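Local coordinates for protein pinoresinol-lariciresinol reductase (Thuja plicata, PDB 1QYD) that catalyses the NADPH-dependent, enantioselective reduction of pinoresinol to lariciresinol and of lariciresinol to secoisolariciresinol in lignan biosynthesis, at residues A[111-116]-A[205-210]; A[5-10]-A[27-32]; A[183-188]-A[247-252]. All coordinates share one frame; numbering follows the deposited sequence.

Contact 1 of 3, residues A[111-116]-A[205-210]; sequences RFLPSE and IKSIDD
Arg-111 faces Ile-208 where strand 111-113 runs past the turn that follows helix 197-207, with their CA atoms 6.7 Å apart. The turn spans Ser-207 to Asp-210 and is of type I, closed by a backbone bond from Asp-210 N to Ser-207 O. Arg-111 carries the polar half of the contact. Its CG stands anti to the backbone N (chi1 -156°), and the chain then bends at chi2 and chi3, which folds the guanidinium over the turn. NH2 donates to the backbone carbonyl, Arg-111 NH2 to Asp-210 O 2.8 Å, in a nearly straight bond of 167°. The oxygen lies close to the guanidinium plane, but the NH2 approaches well above the plane of the carbonyl. The oxygen of Ile-208 sits over the centre of one guanidinium face, 3.6 Å from Arg-111 CZ. NH1 is bonded to Thr-153 OG1 and Thr-213 OG1, so both terminal nitrogens of the guanidinium have oxygen partners. Strand 111-113 is an outer strand of the parallel sheet of this Rossmann-type NADP(H) domain, beside strand 79-82. The helix end thus packs next to the last strand, and Ile-208 also touches Ile-81 of the neighbouring strand. Two residues along the strand, Leu-113 makes the rest of the contact. It points its two methyls at the helix end: CD1 approaches Ile-208 CG1 at 4.3 Å, and CD2 meets Ser-207 OG at 3.5 Å. That hydroxyl is bonded to Thr-204 O, one turn back in the helix. Asp-209 turns away from the strand to Lys-3 and Ser-5.

Contact 2 of 3, residues A[5-10]-A[27-32]; sequences SRVLIV and LGHPTY
The imidazole of His-29 and the phenol ring of Tyr-32 both lie against strand 7-10. Neither has a partner from that strand squarely over a face. Ser-5 CB and Val-7 CG1 come to the His-29 ring obliquely, both at its CD2 corner, with Val-7 CG1 to His-29 CD2 3.7 Å. At the imidazole edge lies the carbonyl of Leu-27, which receives a weak bond from His-29 ND1. The Tyr-32 ring has the carbonyl oxygen of Pro-30 at its edge, and the oxygen of Val-7 approaches it obliquely. The backbones run parallel and pair Val-7 with Thr-31 and Leu-8 with Tyr-32. Three bonds join them: Val-7 N to Pro-30 O, Tyr-32 N to Val-7 O, and Ile-9 N to Tyr-32 O at 2.9 Å. These strands, with helix 17-26 between them, form the first beta-alpha-beta unit of the Rossmann fold. A Schellman motif with Gly-28 at C-prime ends the helix. On the Val-7 and Thr-31 face, Thr-31 OG1 lies anti to the carbonyl carbon (chi1 -62°), where it bonds His-29 O. Its methyl reaches Ile-9, two residues past Val-7 on the neighbouring strand: Thr-31 CG2 to Ile-9 CD1 3.4 Å. Val-7, Ile-9 and Thr-31 all touch Ser-24 of the helix. On the other face, the side chains of Leu-8 and Tyr-32 cross at about a right angle, with Leu-8 CD1 3.9 Å from Tyr-32 CB. Backbone bonds therefore set the alignment of the two strands, while side-chain packing holds helix 17-26 against them, just after the glycine-rich loop inferred to bind NADP(+).

Contact 3 of 3, residues A[183-188]-A[247-252]; sequences LIYGDG and IYISSQ
Ile-184 and Tyr-248 lie side by side and point the same way, the isoleucine spread over one face of the phenol ring. This is a CH-pi contact: Ile-184 CB is 4.2 Å from the ring centroid, 21° off the ring normal. The end of the CG1 arm lies over the same face near its rim, Ile-184 CD1 to Tyr-248 CZ 3.9 Å. Ile-184 CG1 stands anti to its carbonyl carbon (chi1 -62°), which carries this arm along the ring toward the hydroxyl end. The edge of the same ring meets backbone oxygens instead. Gly-186 O lies near the ring plane beside CD2, and Asp-187 O is beside CE2, with Asp-187 O to Tyr-248 CE2 3.4 Å. Ile-249 is turned to a different group. Its CG2 reaches the Tyr-185 ring obliquely, 3.5 Å from Tyr-185 CD2, and these two side chains also point the same way. Leu-183 crosses Ile-249 at a slant and touches it methyl to methyl, Leu-183 CD2 to Ile-249 CG2 3.7 Å. Tyr-185 bonds Ala-169 O through its hydroxyl, and its ring packs on Leu-171 and Phe-277. The backbones meet at a single bridge, Tyr-185 with Ile-249. Two weak bonds flank it, Ile-249 N to Ile-184 O and Gly-186 N to Ile-249 O; both are too short and strongly bent, so their detail is doubtful. A type II' turn from Tyr-185 to Gly-188 follows, with Gly-186 at positive phi. The contact joins the loop between strands 181-182 and 191-195 to the loop before helix 252-258. Ile-184 also packs on Ile-233 of helix 229-241. With both backbone bonds weak and doubtful, the two loops appear to be held together largely by apolar and ring packing.

How the contacts relate
Contacts 1 and 2 are buried and reach the same parallel sheet, 111-113 at one outer edge and 7-10 and 31-34 farther in. Their centres are 11 Å apart. They touch directly: Asp-209 OD2 probably hydrogen-bonds Ser-5 OG, and Ile-205 packs on Leu-27 and His-29. Contact 3 is only partly buried and lies on the opposite side of the chain's centre, 36 Å from contact 1 and 43 Å from contact 2, centre to centre. Its loops share no element with the sheet. The chemistry differs accordingly. Contact 2 rests on regular parallel strand bonds, contact 1 on one arginine bound to a turn carbonyl, with a leucine packed beside it, and contact 3 on ring and methyl packing with weak backbone bonds.

Contact 1 of 3, residues A[111-116]-A[205-210]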
ATOM      1  N   ARG A 111      -1.976  27.799  -7.068  1.00 19.88           N
ATOM      2  CA  ARG A 111      -1.431  27.091  -5.916  1.00 17.98           C
ATOM      3  C   ARG A 111      -2.147  25.810  -5.578  1.00 10.92           C
ATOM      4  O   ARG A 111      -3.364  25.729  -5.471  1.00 10.14           O
ATOM      5  CB  ARG A 111      -1.486  27.888  -4.621  1.00 24.41           C
ATOM      6  CG  ARG A 111      -0.457  27.451  -3.588  1.00 12.75           C
ATOM      7  CD  ARG A 111       0.944  27.832  -4.040  1.00  8.44           C
ATOM      8  NE  ARG A 111       1.083  29.253  -4.287  1.00  5.01           N
ATOM      9  CZ  ARG A 111       1.439  30.099  -3.332  1.00 10.17           C
ATOM     10  NH1 ARG A 111       1.682  29.693  -2.081  1.00 10.12           N
ATOM     11  NH2 ARG A 111       1.597  31.369  -3.669  1.00  4.80           N
ATOM     12  N   PHE A 112      -1.277  24.850  -5.339  1.00 12.56           N
ATOM     13  CA  PHE A 112      -1.641  23.520  -4.891  1.00 12.65           C
ATOM     14  C   PHE A 112      -0.880  23.193  -3.608  1.00 11.63           C
ATOM     15  O   PHE A 112       0.354  23.280  -3.550  1.00  8.18           O
ATOM     16  CB  PHE A 112      -1.283  22.536  -5.946  1.00 10.33           C
ATOM     17  CG  PHE A 112      -1.676  21.121  -5.601  1.00  2.89           C
ATOM     18  CD1 PHE A 112      -2.875  20.850  -4.955  1.00  2.00           C
ATOM     19  CD2 PHE A 112      -0.844  20.076  -5.998  1.00  7.14           C
ATOM     20  CE1 PHE A 112      -3.244  19.524  -4.712  1.00  6.62           C
ATOM     21  CE2 PHE A 112      -1.207  18.757  -5.752  1.00  2.00           C
ATOM     22  CZ  PHE A 112      -2.412  18.481  -5.108  1.00  2.59           C
ATOM     23  N   LEU A 113      -1.700  22.874  -2.594  1.00 10.03           N
ATOM     24  CA  LEU A 113      -1.270  22.451  -1.259  1.00  5.14           C
ATOM     25  C   LEU A 113      -1.677  20.987  -1.057  1.00  2.00           C
ATOM     26  O   LEU A 113      -2.878  20.716  -0.919  1.00  2.00           O
ATOM     27  CB  LEU A 113      -1.910  23.335  -0.165  1.00  2.00           C
ATOM     28  CG  LEU A 113      -1.333  24.724   0.109  1.00  2.00           C
ATOM     29  CD1 LEU A 113      -1.926  25.697  -0.835  1.00  2.00           C
ATOM     30  CD2 LEU A 113      -1.702  25.236   1.509  1.00  6.04           C
ATOM     31  N   PRO A 114      -0.738  20.005  -1.125  1.00  2.00           N
ATOM     32  CA  PRO A 114      -0.964  18.554  -0.969  1.00  2.11           C
ATOM     33  C   PRO A 114      -1.434  18.089   0.398  1.00  4.08           C
ATOM     34  O   PRO A 114      -1.619  18.906   1.304  1.00 11.95           O
ATOM     35  CB  PRO A 114       0.338  17.844  -1.303  1.00  2.00           C
ATOM     36  CG  PRO A 114       1.092  18.856  -2.055  1.00  3.21           C
ATOM     37  CD  PRO A 114       0.646  20.205  -1.484  1.00  2.00           C
ATOM     38  N   SER A 115      -1.617  16.769   0.527  1.00  3.63           N
ATOM     39  CA  SER A 115      -1.997  16.159   1.782  1.00 13.56           C
ATOM     40  C   SER A 115      -0.723  15.831   2.538  1.00 19.10           C
ATOM     41  O   SER A 115      -0.149  14.743   2.419  1.00 26.87           O
ATOM     42  CB  SER A 115      -2.758  14.893   1.569  1.00 14.24           C
ATOM     43  OG  SER A 115      -3.099  14.454   2.866  1.00 10.29           O
ATOM     44  N   GLU A 116      -0.318  16.894   3.250  1.00 17.94           N
ATOM     45  CA  GLU A 116       0.844  17.006   4.115  1.00 18.55           C
ATOM     46  C   GLU A 116       0.290  16.985   5.545  1.00 19.93           C
ATOM     47  O   GLU A 116      -0.321  16.009   5.999  1.00 18.44           O
ATOM     48  CB  GLU A 116       1.541  18.331   3.771  1.00 14.38           C
ATOM     49  CG  GLU A 116       2.296  18.387   2.456  1.00 14.64           C
ATOM     50  CD  GLU A 116       3.519  17.488   2.407  1.00 13.99           C
ATOM     51  OE1 GLU A 116       4.445  17.712   3.180  1.00 17.74           O
ATOM     52  OE2 GLU A 116       3.549  16.567   1.594  1.00 17.41           O
ATOM     53  N   ILE A 205      -4.994  28.741   4.939  1.00 14.53           N
ATOM     54  CA  ILE A 205      -5.701  29.609   4.019  1.00 14.07           C
ATOM     55  C   ILE A 205      -5.021  30.972   3.868  1.00 16.72           C
ATOM     56  O   ILE A 205      -5.236  31.692   2.883  1.00 19.55           O
ATOM     57  CB  ILE A 205      -7.180  29.692   4.487  1.00  5.01           C
ATOM     58  CG1 ILE A 205      -7.875  28.514   3.868  1.00  4.14           C
ATOM     59  CG2 ILE A 205      -7.968  30.859   3.959  1.00  2.00           C
ATOM     60  CD1 ILE A 205      -7.536  27.181   4.552  1.00 19.27           C
ATOM     61  N   LYS A 206      -4.150  31.312   4.823  1.00 15.55           N
ATOM     62  CA  LYS A 206      -3.300  32.500   4.730  1.00 15.16           C
ATOM     63  C   LYS A 206      -2.011  32.290   3.894  1.00 13.42           C
ATOM     64  O   LYS A 206      -1.417  33.262   3.438  1.00  8.41           O
ATOM     65  CB  LYS A 206      -2.929  32.958   6.141  1.00 16.63           C
ATOM     66  CG  LYS A 206      -4.164  33.384   6.929  1.00 12.31           C
ATOM     67  CD  LYS A 206      -3.787  34.413   7.968  1.00  5.00           C
ATOM     68  CE  LYS A 206      -5.083  34.995   8.452  1.00  2.00           C
ATOM     69  NZ  LYS A 206      -4.909  36.361   8.852  1.00  2.00           N
ATOM     70  N   SER A 207      -1.524  31.053   3.674  1.00  9.97           N
ATOM     71  CA  SER A 207      -0.404  30.799   2.798  1.00  9.09           C
ATOM     72  C   SER A 207      -0.806  30.951   1.330  1.00 18.92           C
ATOM     73  O   SER A 207      -0.078  31.536   0.538  1.00 22.34           O
ATOM     74  CB  SER A 207       0.125  29.393   2.996  1.00  2.00           C
ATOM     75  OG  SER A 207      -0.841  28.366   2.811  1.00  2.00           O
ATOM     76  N   ILE A 208      -2.001  30.407   1.063  1.00 23.34           N
ATOM     77  CA  ILE A 208      -2.715  30.211  -0.184  1.00 23.41           C
ATOM     78  C   ILE A 208      -2.377  31.081  -1.362  1.00 25.06           C
ATOM     79  O   ILE A 208      -2.048  30.578  -2.435  1.00 27.47           O
ATOM     80  CB  ILE A 208      -4.215  30.278   0.221  1.00 25.38           C
ATOM     81  CG1 ILE A 208      -4.626  28.852   0.442  1.00 24.65           C
ATOM     82  CG2 ILE A 208      -5.152  30.879  -0.801  1.00 25.15           C
ATOM     83  CD1 ILE A 208      -6.159  28.676   0.608  1.00 34.25           C
ATOM     84  N   ASP A 209      -2.461  32.387  -1.134  1.00 27.78           N
ATOM     85  CA  ASP A 209      -2.189  33.380  -2.158  1.00 21.84           C
ATOM     86  C   ASP A 209      -0.860  34.110  -1.959  1.00 25.25           C
ATOM     87  O   ASP A 209      -0.555  35.004  -2.747  1.00 30.81           O
ATOM     88  CB  ASP A 209      -3.316  34.421  -2.176  1.00 21.28           C
ATOM     89  CG  ASP A 209      -4.741  33.888  -2.213  1.00 19.94           C
ATOM     90  OD1 ASP A 209      -5.043  33.009  -3.016  1.00 23.54           O
ATOM     91  OD2 ASP A 209      -5.561  34.357  -1.437  1.00 16.94           O
ATOM     92  N   ASP A 210      -0.026  33.784  -0.953  1.00 27.79           N
ATOM     93  CA  ASP A 210       1.179  34.532  -0.653  1.00 26.36           C
ATOM     94  C   ASP A 210       2.360  34.264  -1.584  1.00 28.05           C
ATOM     95  O   ASP A 210       2.708  33.110  -1.828  1.00 28.66           O
ATOM     96  CB  ASP A 210       1.569  34.238   0.782  1.00 25.72           C
ATOM     97  CG  ASP A 210       1.975  35.530   1.463  1.00 27.85           C
ATOM     98  OD1 ASP A 210       3.168  35.726   1.661  1.00 22.34           O
ATOM     99  OD2 ASP A 210       1.099  36.344   1.771  1.00 32.94           O
TER

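Contact 2 of 3, residues A[5-10]-A[27-32]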
ATOM      1  N   SER A   5     -10.407  34.376  -3.562  1.00 32.04           N
ATOM      2  CA  SER A   5      -9.614  33.389  -4.278  1.00 26.01           C
ATOM      3  C   SER A   5     -10.542  32.204  -4.323  1.00 24.81           C
ATOM      4  O   SER A   5     -11.469  32.111  -3.521  1.00 29.76           O
ATOM      5  CB  SER A   5      -8.368  32.979  -3.535  1.00 26.28           C
ATOM      6  OG  SER A   5      -7.774  34.130  -2.964  1.00 31.76           O
ATOM      7  N   ARG A   6     -10.348  31.268  -5.239  1.00 20.80           N
ATOM      8  CA  ARG A   6     -11.303  30.199  -5.328  1.00 16.48           C
ATOM      9  C   ARG A   6     -10.682  28.887  -4.957  1.00 15.28           C
ATOM     10  O   ARG A   6      -9.771  28.382  -5.615  1.00 10.92           O
ATOM     11  CB  ARG A   6     -11.858  30.192  -6.734  1.00 25.47           C
ATOM     12  CG  ARG A   6     -12.786  31.381  -6.945  1.00 29.97           C
ATOM     13  CD  ARG A   6     -13.402  31.391  -8.321  1.00 36.38           C
ATOM     14  NE  ARG A   6     -14.452  32.388  -8.390  1.00 44.93           N
ATOM     15  CZ  ARG A   6     -15.166  32.595  -9.503  1.00 53.18           C
ATOM     16  NH1 ARG A   6     -14.930  31.884 -10.619  1.00 54.17           N
ATOM     17  NH2 ARG A   6     -16.158  33.499  -9.482  1.00 52.89           N
ATOM     18  N   VAL A   7     -11.182  28.347  -3.838  1.00 15.18           N
ATOM     19  CA  VAL A   7     -10.529  27.148  -3.360  1.00 16.56           C
ATOM     20  C   VAL A   7     -11.399  25.940  -3.498  1.00 15.52           C
ATOM     21  O   VAL A   7     -12.617  25.961  -3.394  1.00 22.21           O
ATOM     22  CB  VAL A   7     -10.024  27.316  -1.861  1.00 12.21           C
ATOM     23  CG1 VAL A   7      -9.453  28.738  -1.683  1.00  7.44           C
ATOM     24  CG2 VAL A   7     -11.126  27.074  -0.854  1.00 18.82           C
ATOM     25  N   LEU A   8     -10.699  24.881  -3.835  1.00 17.18           N
ATOM     26  CA  LEU A   8     -11.327  23.597  -4.001  1.00 15.47           C
ATOM     27  C   LEU A   8     -10.691  22.723  -2.941  1.00 15.04           C
ATOM     28  O   LEU A   8      -9.466  22.584  -2.937  1.00 14.06           O
ATOM     29  CB  LEU A   8     -11.033  23.059  -5.396  1.00 10.28           C
ATOM     30  CG  LEU A   8     -11.573  21.686  -5.802  1.00 15.37           C
ATOM     31  CD1 LEU A   8     -13.075  21.578  -5.575  1.00 17.14           C
ATOM     32  CD2 LEU A   8     -11.367  21.502  -7.291  1.00 18.61           C
ATOM     33  N   ILE A   9     -11.506  22.191  -2.017  1.00  9.78           N
ATOM     34  CA  ILE A   9     -10.969  21.255  -1.062  1.00 11.10           C
ATOM     35  C   ILE A   9     -11.541  19.899  -1.364  1.00 11.27           C
ATOM     36  O   ILE A   9     -12.736  19.649  -1.490  1.00 19.88           O
ATOM     37  CB  ILE A   9     -11.305  21.656   0.385  1.00 14.34           C
ATOM     38  CG1 ILE A   9     -10.860  23.078   0.619  1.00 11.00           C
ATOM     39  CG2 ILE A   9     -10.482  20.818   1.386  1.00 14.61           C
ATOM     40  CD1 ILE A   9     -11.831  23.859   1.454  1.00 12.17           C
ATOM     41  N   VAL A  10     -10.569  19.038  -1.546  1.00  6.31           N
ATOM     42  CA  VAL A  10     -10.808  17.654  -1.825  1.00  3.69           C
ATOM     43  C   VAL A  10     -10.243  16.984  -0.576  1.00  6.47           C
ATOM     44  O   VAL A  10      -9.232  17.425  -0.058  1.00  9.33           O
ATOM     45  CB  VAL A  10     -10.102  17.418  -3.200  1.00  4.14           C
ATOM     46  CG1 VAL A  10      -8.818  18.207  -3.414  1.00  2.00           C
ATOM     47  CG2 VAL A  10      -9.813  15.949  -3.271  1.00  8.68           C
ATOM     48  N   LEU A  27     -12.365  33.139   6.290  1.00 26.68           N
ATOM     49  CA  LEU A  27     -11.366  34.126   5.888  1.00 22.68           C
ATOM     50  C   LEU A  27     -11.658  34.659   4.498  1.00 23.23           C
ATOM     51  O   LEU A  27     -10.743  35.075   3.790  1.00 24.08           O
ATOM     52  CB  LEU A  27      -9.960  33.539   5.872  1.00 19.28           C
ATOM     53  CG  LEU A  27      -9.313  33.277   7.193  1.00 17.03           C
ATOM     54  CD1 LEU A  27      -8.004  32.556   6.966  1.00  6.10           C
ATOM     55  CD2 LEU A  27      -9.149  34.595   7.931  1.00 14.86           C
ATOM     56  N   GLY A  28     -12.933  34.622   4.088  1.00 21.94           N
ATOM     57  CA  GLY A  28     -13.379  35.232   2.849  1.00 21.45           C
ATOM     58  C   GLY A  28     -13.250  34.423   1.565  1.00 23.55           C
ATOM     59  O   GLY A  28     -13.651  34.962   0.533  1.00 31.38           O
ATOM     60  N   HIS A  29     -12.759  33.181   1.499  1.00 18.70           N
ATOM     61  CA  HIS A  29     -12.675  32.433   0.253  1.00 15.78           C
ATOM     62  C   HIS A  29     -13.978  31.794  -0.199  1.00 21.59           C
ATOM     63  O   HIS A  29     -14.604  31.082   0.591  1.00 23.54           O
ATOM     64  CB  HIS A  29     -11.619  31.365   0.403  1.00 11.96           C
ATOM     65  CG  HIS A  29     -10.326  32.086   0.655  1.00  2.58           C
ATOM     66  ND1 HIS A  29     -10.115  32.931   1.631  1.00  9.16           N
ATOM     67  CD2 HIS A  29      -9.212  32.046  -0.121  1.00  8.69           C
ATOM     68  CE1 HIS A  29      -8.910  33.410   1.458  1.00  8.79           C
ATOM     69  NE2 HIS A  29      -8.362  32.881   0.402  1.00 10.14           N
ATOM     70  N   PRO A  30     -14.459  32.042  -1.436  1.00 27.18           N
ATOM     71  CA  PRO A  30     -15.445  31.187  -2.110  1.00 30.34           C
ATOM     72  C   PRO A  30     -14.922  29.755  -2.181  1.00 29.43           C
ATOM     73  O   PRO A  30     -13.970  29.426  -2.896  1.00 30.03           O
ATOM     74  CB  PRO A  30     -15.683  31.839  -3.492  1.00 27.85           C
ATOM     75  CG  PRO A  30     -14.635  32.934  -3.595  1.00 27.18           C
ATOM     76  CD  PRO A  30     -14.379  33.328  -2.139  1.00 28.66           C
ATOM     77  N   THR A  31     -15.562  28.942  -1.327  1.00 26.56           N
ATOM     78  CA  THR A  31     -15.150  27.568  -1.160  1.00 20.16           C
ATOM     79  C   THR A  31     -16.113  26.569  -1.725  1.00 14.74           C
ATOM     80  O   THR A  31     -17.322  26.669  -1.590  1.00 16.96           O
ATOM     81  CB  THR A  31     -14.913  27.335   0.319  1.00 20.21           C
ATOM     82  OG1 THR A  31     -13.869  28.234   0.627  1.00 21.13           O
ATOM     83  CG2 THR A  31     -14.438  25.962   0.701  1.00 20.26           C
ATOM     84  N   TYR A  32     -15.432  25.662  -2.408  1.00 11.14           N
ATOM     85  CA  TYR A  32     -15.939  24.523  -3.121  1.00  9.57           C
ATOM     86  C   TYR A  32     -15.367  23.301  -2.430  1.00  7.92           C
ATOM     87  O   TYR A  32     -14.176  23.257  -2.133  1.00  7.84           O
ATOM     88  CB  TYR A  32     -15.441  24.464  -4.552  1.00 12.59           C
ATOM     89  CG  TYR A  32     -15.829  25.532  -5.558  1.00 19.49           C
ATOM     90  CD1 TYR A  32     -15.542  26.892  -5.387  1.00 23.98           C
ATOM     91  CD2 TYR A  32     -16.438  25.097  -6.727  1.00 19.43           C
ATOM     92  CE1 TYR A  32     -15.858  27.815  -6.401  1.00 30.78           C
ATOM     93  CE2 TYR A  32     -16.760  25.992  -7.743  1.00 30.33           C
ATOM     94  CZ  TYR A  32     -16.470  27.356  -7.590  1.00 35.59           C
ATOM     95  OH  TYR A  32     -16.778  28.216  -8.648  1.00 22.66           O
TER

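Contact 3 of 3, residues A[183-188]-A[247-252]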
ATOM      1  N   LEU A 183       3.097   7.086  30.387  1.00 25.64           N
ATOM      2  CA  LEU A 183       4.314   6.473  29.882  1.00 24.36           C
ATOM      3  C   LEU A 183       5.113   7.599  29.211  1.00 25.40           C
ATOM      4  O   LEU A 183       4.527   8.377  28.447  1.00 20.36           O
ATOM      5  CB  LEU A 183       3.911   5.370  28.899  1.00 23.35           C
ATOM      6  CG  LEU A 183       4.820   4.142  28.588  1.00 29.55           C
ATOM      7  CD1 LEU A 183       4.020   2.843  28.779  1.00 22.65           C
ATOM      8  CD2 LEU A 183       5.273   4.145  27.133  1.00 24.43           C
ATOM      9  N   ILE A 184       6.408   7.798  29.565  1.00 25.19           N
ATOM     10  CA  ILE A 184       7.249   8.805  28.904  1.00 25.21           C
ATOM     11  C   ILE A 184       8.327   8.121  28.066  1.00 26.70           C
ATOM     12  O   ILE A 184       8.825   7.032  28.330  1.00 26.86           O
ATOM     13  CB  ILE A 184       7.939   9.794  29.924  1.00 22.93           C
ATOM     14  CG1 ILE A 184       6.921  10.606  30.712  1.00 19.57           C
ATOM     15  CG2 ILE A 184       8.777  10.809  29.156  1.00 26.50           C
ATOM     16  CD1 ILE A 184       7.482  11.863  31.419  1.00  9.51           C
ATOM     17  N   TYR A 185       8.671   8.770  26.967  1.00 27.17           N
ATOM     18  CA  TYR A 185       9.596   8.192  26.036  1.00 26.81           C
ATOM     19  C   TYR A 185      10.973   8.740  26.329  1.00 26.33           C
ATOM     20  O   TYR A 185      11.360   9.869  26.029  1.00 30.62           O
ATOM     21  CB  TYR A 185       9.077   8.516  24.628  1.00 21.74           C
ATOM     22  CG  TYR A 185       7.650   7.973  24.479  1.00 20.61           C
ATOM     23  CD1 TYR A 185       6.568   8.863  24.403  1.00 20.31           C
ATOM     24  CD2 TYR A 185       7.421   6.591  24.503  1.00 12.90           C
ATOM     25  CE1 TYR A 185       5.262   8.380  24.382  1.00 13.79           C
ATOM     26  CE2 TYR A 185       6.128   6.101  24.463  1.00  9.91           C
ATOM     27  CZ  TYR A 185       5.061   6.999  24.417  1.00 16.17           C
ATOM     28  OH  TYR A 185       3.771   6.515  24.505  1.00 18.05           O
ATOM     29  N   GLY A 186      11.651   7.878  27.069  1.00 22.58           N
ATOM     30  CA  GLY A 186      13.039   8.084  27.427  1.00 26.32           C
ATOM     31  C   GLY A 186      13.204   9.042  28.574  1.00 28.19           C
ATOM     32  O   GLY A 186      13.100   8.707  29.759  1.00 33.63           O
ATOM     33  N   ASP A 187      13.504  10.248  28.124  1.00 27.49           N
ATOM     34  CA  ASP A 187      13.712  11.384  28.994  1.00 29.24           C
ATOM     35  C   ASP A 187      12.465  12.233  29.005  1.00 24.43           C
ATOM     36  O   ASP A 187      12.003  12.664  30.053  1.00 25.73           O
ATOM     37  CB  ASP A 187      14.925  12.199  28.489  1.00 33.43           C
ATOM     38  CG  ASP A 187      15.013  12.564  26.991  1.00 40.53           C
ATOM     39  OD1 ASP A 187      15.896  13.351  26.652  1.00 45.93           O
ATOM     40  OD2 ASP A 187      14.243  12.074  26.156  1.00 42.07           O
ATOM     41  N   GLY A 188      11.905  12.427  27.810  1.00 23.78           N
ATOM     42  CA  GLY A 188      10.771  13.302  27.600  1.00 23.44           C
ATOM     43  C   GLY A 188      11.235  14.744  27.575  1.00 20.04           C
ATOM     44  O   GLY A 188      10.501  15.624  27.996  1.00 20.16           O
ATOM     45  N   ILE A 247       6.686   6.776  34.409  1.00 37.47           N
ATOM     46  CA  ILE A 247       7.304   5.465  34.242  1.00 38.81           C
ATOM     47  C   ILE A 247       8.595   5.485  33.404  1.00 39.88           C
ATOM     48  O   ILE A 247       9.624   4.967  33.862  1.00 41.67           O
ATOM     49  CB  ILE A 247       6.268   4.486  33.600  1.00 38.61           C
ATOM     50  CG1 ILE A 247       4.801   4.724  34.017  1.00 35.57           C
ATOM     51  CG2 ILE A 247       6.674   3.093  34.054  1.00 37.46           C
ATOM     52  CD1 ILE A 247       4.341   4.346  35.441  1.00 37.69           C
ATOM     53  N   TYR A 248       8.560   6.127  32.211  1.00 36.34           N
ATOM     54  CA  TYR A 248       9.640   6.286  31.222  1.00 33.59           C
ATOM     55  C   TYR A 248      10.045   4.992  30.505  1.00 37.10           C
ATOM     56  O   TYR A 248      10.082   3.913  31.100  1.00 41.41           O
ATOM     57  CB  TYR A 248      10.920   6.905  31.844  1.00 29.87           C
ATOM     58  CG  TYR A 248      10.754   8.275  32.517  1.00 25.45           C
ATOM     59  CD1 TYR A 248      10.072   8.348  33.729  1.00 28.91           C
ATOM     60  CD2 TYR A 248      11.244   9.465  31.963  1.00 24.47           C
ATOM     61  CE1 TYR A 248       9.867   9.565  34.382  1.00 27.24           C
ATOM     62  CE2 TYR A 248      11.045  10.701  32.611  1.00 23.61           C
ATOM     63  CZ  TYR A 248      10.350  10.734  33.824  1.00 22.09           C
ATOM     64  OH  TYR A 248      10.098  11.902  34.514  1.00 28.04           O
ATOM     65  N   ILE A 249      10.339   5.061  29.192  1.00 36.75           N
ATOM     66  CA  ILE A 249      10.661   3.891  28.375  1.00 32.89           C
ATOM     67  C   ILE A 249      11.721   4.199  27.317  1.00 31.55           C
ATOM     68  O   ILE A 249      11.891   5.367  27.018  1.00 27.76           O
ATOM     69  CB  ILE A 249       9.319   3.410  27.786  1.00 29.99           C
ATOM     70  CG1 ILE A 249       9.481   1.948  27.488  1.00 31.19           C
ATOM     71  CG2 ILE A 249       8.907   4.182  26.539  1.00 36.44           C
ATOM     72  CD1 ILE A 249       8.159   1.211  27.212  1.00 41.12           C
ATOM     73  N   SER A 250      12.423   3.255  26.665  1.00 32.89           N
ATOM     74  CA  SER A 250      13.562   3.550  25.778  1.00 35.55           C
ATOM     75  C   SER A 250      13.602   2.892  24.391  1.00 41.15           C
ATOM     76  O   SER A 250      12.669   2.175  24.040  1.00 40.58           O
ATOM     77  CB  SER A 250      14.834   3.189  26.532  1.00 34.89           C
ATOM     78  OG  SER A 250      14.812   1.833  26.973  1.00 34.42           O
ATOM     79  N   SER A 251      14.670   3.078  23.588  1.00 42.25           N
ATOM     80  CA  SER A 251      14.770   2.556  22.232  1.00 45.51           C
ATOM     81  C   SER A 251      14.680   1.052  21.921  1.00 52.22           C
ATOM     82  O   SER A 251      13.598   0.622  21.498  1.00 58.11           O
ATOM     83  CB  SER A 251      16.070   3.083  21.586  1.00 45.17           C
ATOM     84  OG  SER A 251      16.096   4.481  21.298  1.00 37.23           O
ATOM     85  N   GLN A 252      15.734   0.224  22.147  1.00 53.59           N
ATOM     86  CA  GLN A 252      15.907  -1.183  21.692  1.00 53.35           C
ATOM     87  C   GLN A 252      14.855  -2.317  21.514  1.00 53.51           C
ATOM     88  O   GLN A 252      14.335  -2.576  20.399  1.00 56.17           O
ATOM     89  CB  GLN A 252      17.065  -1.753  22.547  1.00 52.63           C
ATOM     90  CG  GLN A 252      16.891  -1.701  24.065  1.00 51.59           C
ATOM     91  CD  GLN A 252      18.023  -2.277  24.906  1.00 49.55           C
ATOM     92  OE1 GLN A 252      18.554  -3.366  24.670  1.00 45.91           O
ATOM     93  NE2 GLN A 252      18.386  -1.519  25.942  1.00 49.79           N
TER